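Local coordinates for acetylene hydratase (Pelobacter acetylenicus, PDB 2E7Z), which catalyses the hydration of acetylene to acetaldehyde, using a tungsten-bis(molybdopterin guanine dinucleotide) cofactor and a [4Fe-4S] cluster, at residues D85-K90 / Y452-D457. Sequence-based numbering, arbitrary orientation. Where two conformers were deposited one is given.
Sequences DEIAEK and YVLPGD. With MGD (2-amino-5,6-dimercapto-7-methyl-3,7,8a,9-tetrahydro-8-oxa-1,3,9,10-tetraaza-anthracen-4-one guanosine dinucleotide), chain E.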
loop_
_atom_site.group_PDB
_atom_site.type_symbol
_atom_site.label_atom_id
_atom_site.label_comp_id
_atom_site.label_asym_id
_atom_site.label_seq_id
_atom_site.Cartn_x
_atom_site.Cartn_y
_atom_site.Cartn_z
ATOM N N ASP A 85 -4.349 -29.929 9.301
ATOM C CA ASP A 85 -3.500 -30.947 9.910
ATOM C C ASP A 85 -2.182 -31.070 9.141
ATOM O O ASP A 85 -1.103 -31.097 9.741
ATOM C CB ASP A 85 -4.186 -32.309 9.890
ATOM C CG ASP A 85 -5.257 -32.459 10.970
ATOM O OD1 ASP A 85 -5.422 -31.548 11.827
ATOM O OD2 ASP A 85 -5.925 -33.518 10.948
ATOM N N GLU A 86 -2.280 -31.119 7.813
ATOM C CA GLU A 86 -1.086 -31.301 6.988
ATOM C C GLU A 86 -0.190 -30.073 6.990
ATOM O O GLU A 86 1.026 -30.192 7.041
ATOM C CB GLU A 86 -1.468 -31.688 5.558
ATOM C CG GLU A 86 -2.108 -33.080 5.520
ATOM C CD GLU A 86 -2.487 -33.558 4.121
ATOM O OE1 GLU A 86 -2.114 -32.898 3.127
ATOM O OE2 GLU A 86 -3.180 -34.603 4.004
ATOM N N ILE A 87 -0.808 -28.899 6.929
ATOM C CA ILE A 87 -0.051 -27.650 6.982
ATOM C C ILE A 87 0.734 -27.578 8.295
ATOM O O ILE A 87 1.947 -27.291 8.305
ATOM C CB ILE A 87 -0.982 -26.451 6.764
ATOM C CG1 ILE A 87 -1.435 -26.403 5.302
ATOM C CG2 ILE A 87 -0.285 -25.147 7.119
ATOM C CD1 ILE A 87 -2.664 -25.509 5.070
ATOM N N ALA A 88 0.070 -27.889 9.424
ATOM C CA ALA A 88 0.728 -27.835 10.728
ATOM C C ALA A 88 1.863 -28.862 10.825
ATOM O O ALA A 88 2.963 -28.558 11.305
ATOM C CB ALA A 88 -0.288 -28.051 11.850
ATOM N N GLU A 89 1.593 -30.079 10.344
ATOM C CA GLU A 89 2.616 -31.110 10.380
ATOM C C GLU A 89 3.866 -30.688 9.592
ATOM O O GLU A 89 4.990 -30.838 10.069
ATOM C CB GLU A 89 2.073 -32.421 9.811
ATOM C CG GLU A 89 3.114 -33.541 9.744
ATOM C CD GLU A 89 2.626 -34.751 8.956
ATOM O OE1 GLU A 89 1.590 -34.653 8.240
ATOM O OE2 GLU A 89 3.291 -35.807 9.048
ATOM N N LYS A 90 3.654 -30.164 8.382
ATOM C CA LYS A 90 4.780 -29.748 7.554
ATOM C C LYS A 90 5.497 -28.519 8.120
ATOM O O LYS A 90 6.722 -28.454 8.111
ATOM C CB LYS A 90 4.333 -29.489 6.116
ATOM C CG LYS A 90 5.488 -29.151 5.185
ATOM C CD LYS A 90 5.300 -29.683 3.761
ATOM C CE LYS A 90 6.650 -30.079 3.167
ATOM N NZ LYS A 90 6.599 -30.382 1.724
ATOM N N TYR A 452 -1.177 -25.759 -0.859
ATOM C CA TYR A 452 -2.575 -25.694 -0.419
ATOM C C TYR A 452 -3.146 -24.346 -0.755
ATOM O O TYR A 452 -2.495 -23.307 -0.453
ATOM C CB TYR A 452 -2.721 -25.908 1.113
ATOM C CG TYR A 452 -2.146 -27.223 1.581
ATOM C CD1 TYR A 452 -0.797 -27.328 1.924
ATOM C CD2 TYR A 452 -2.947 -28.374 1.626
ATOM C CE1 TYR A 452 -0.233 -28.517 2.315
ATOM C CE2 TYR A 452 -2.406 -29.605 1.982
ATOM C CZ TYR A 452 -1.047 -29.662 2.312
ATOM O OH TYR A 452 -0.493 -30.871 2.663
ATOM N N VAL A 453 -4.340 -24.359 -1.356
ATOM C CA VAL A 453 -5.063 -23.129 -1.616
ATOM C C VAL A 453 -6.295 -23.175 -0.736
ATOM O O VAL A 453 -7.054 -24.153 -0.766
ATOM C CB VAL A 453 -5.414 -22.984 -3.094
ATOM C CG1 VAL A 453 -6.204 -21.672 -3.354
ATOM C CG2 VAL A 453 -4.136 -23.004 -3.941
ATOM N N LEU A 454 -6.461 -22.149 0.092
ATOM C CA LEU A 454 -7.528 -22.122 1.090
ATOM C C LEU A 454 -8.509 -21.037 0.748
ATOM O O LEU A 454 -8.116 -19.941 0.441
ATOM C CB LEU A 454 -6.975 -21.920 2.499
ATOM C CG LEU A 454 -5.977 -22.988 2.929
ATOM C CD1 LEU A 454 -5.467 -22.608 4.308
ATOM C CD2 LEU A 454 -6.637 -24.350 2.985
ATOM N N PRO A 455 -9.815 -21.367 0.728
ATOM C CA PRO A 455 -10.804 -20.382 0.308
ATOM C C PRO A 455 -11.172 -19.315 1.316
ATOM O O PRO A 455 -11.650 -19.611 2.417
ATOM C CB PRO A 455 -12.036 -21.248 0.024
ATOM C CG PRO A 455 -11.914 -22.382 1.002
ATOM C CD PRO A 455 -10.419 -22.679 1.044
ATOM N N GLY A 456 -10.965 -18.071 0.913
ATOM C CA GLY A 456 -11.332 -16.953 1.764
ATOM C C GLY A 456 -12.747 -16.445 1.562
ATOM O O GLY A 456 -13.292 -16.531 0.450
ATOM N N ASP A 457 -13.379 -15.960 2.622
ATOM C CA ASP A 457 -14.643 -15.262 2.490
ATOM C C ASP A 457 -14.478 -13.956 1.700
ATOM O O ASP A 457 -13.372 -13.532 1.377
ATOM C CB ASP A 457 -15.359 -15.070 3.843
ATOM C CG ASP A 457 -14.610 -14.179 4.819
ATOM O OD1 ASP A 457 -13.570 -13.625 4.462
ATOM O OD2 ASP A 457 -15.141 -14.051 5.945
HETATM P PB MGD E . -2.751 -8.081 -5.187
HETATM O O1B MGD E . -1.262 -8.267 -5.349
HETATM O O2B MGD E . -3.619 -7.966 -6.385
HETATM O O3B MGD E . -3.083 -6.790 -4.294
HETATM O O3A MGD E . -1.414 -5.406 -3.027
HETATM P PA MGD E . -2.671 -6.390 -2.794
HETATM O O1A MGD E . -3.862 -5.657 -2.253
HETATM O O2A MGD E . -2.119 -7.571 -2.055
HETATM O "O5'" MGD E . -3.249 -9.323 -4.287
HETATM C "C5'" MGD E . -4.494 -9.233 -3.616
HETATM C "C4'" MGD E . -5.044 -10.644 -3.551
HETATM O "O4'" MGD E . -6.137 -10.631 -2.620
HETATM C "C3'" MGD E . -5.678 -11.117 -4.855
HETATM O "O3'" MGD E . -5.053 -12.348 -5.257
HETATM C "C2'" MGD E . -7.183 -11.304 -4.568
HETATM O "O2'" MGD E . -7.835 -12.392 -5.251
HETATM C "C1'" MGD E . -7.160 -11.543 -3.082
HETATM N N9 MGD E . -8.363 -11.146 -2.335
HETATM C C8 MGD E . -9.137 -10.050 -2.533
HETATM N N7 MGD E . -10.091 -9.963 -1.591
HETATM C C5 MGD E . -9.880 -10.982 -0.730
HETATM C C6 MGD E . -10.498 -11.485 0.485
HETATM O O6 MGD E . -11.483 -10.913 0.996
HETATM N N1 MGD E . -9.925 -12.566 1.039
HETATM C C2 MGD E . -8.916 -13.255 0.517
HETATM N N2 MGD E . -8.434 -14.340 1.190
HETATM N N3 MGD E . -8.307 -12.858 -0.597
HETATM C C4 MGD E . -8.751 -11.749 -1.223
HETATM C C10 MGD E . -1.686 -4.026 -3.275
HETATM C C11 MGD E . -0.379 -3.286 -3.089
HETATM O O11 MGD E . 0.464 -3.721 -4.154
HETATM C C12 MGD E . -0.611 -1.796 -3.157
HETATM S S12 MGD E . -1.798 -1.115 -2.131
HETATM C C13 MGD E . 0.135 -1.016 -3.957
HETATM S S13 MGD E . -0.181 0.646 -4.155
HETATM C C14 MGD E . 1.287 -1.540 -4.758
HETATM N N15 MGD E . 1.005 -1.553 -6.185
HETATM C C16 MGD E . 1.986 -2.129 -6.937
HETATM C C17 MGD E . 2.321 -1.727 -8.309
HETATM O O17 MGD E . 1.704 -0.791 -8.865
HETATM N N18 MGD E . 3.316 -2.390 -8.932
HETATM C C19 MGD E . 4.014 -3.401 -8.355
HETATM N N19 MGD E . 4.994 -4.032 -9.035
HETATM N N20 MGD E . 3.739 -3.831 -7.117
HETATM C C21 MGD E . 2.783 -3.242 -6.388
HETATM N N22 MGD E . 2.547 -3.665 -5.144
HETATM C C23 MGD E . 1.655 -2.947 -4.259
#
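In Tyr452 the ring carbon CG lies anti to the carbonyl carbon (chi1 -58°), which carries the phenol from the strand to the helix, where it meets Glu86 and Ile87. Glu86 turns its CG the same way (chi1 -67°), and its chain is extended beyond CG. This sets its carboxylate at the hydroxyl edge of the ring. The Tyr452 OH donates a hydrogen bond to Glu86 OE1 at 2.6 Å. OE1 lies at the ring edge, in the plane of the ring, and accepts the bond through its anti lone pair. The carboxylate itself is turned 70° from that plane. Lys64 forms a salt bridge with the same oxygen, and Gln82 hydrogen-bonds OE2.

Ile87 lies over one ring face. Its CG1 makes a CH-pi contact 3.9 Å from the centroid of the Tyr452 ring, offset toward the rim. Helix 80-98 here packs on a face of the mixed sheet in the molybdopterin oxidoreductase fold, against strand 452-455. Further along this strand, Leu454 CD1 touches Ile87 CD1 at 4.1 Å. Leu498 and Phe494 of helix 491-501 pack on Ile87 and Leu454, respectively. The chain then leaves the strand for the cofactor: Gly456 CA lies 3.9 Å from N2 of the MGD guanine, and Asp457 is a cofactor-binding residue.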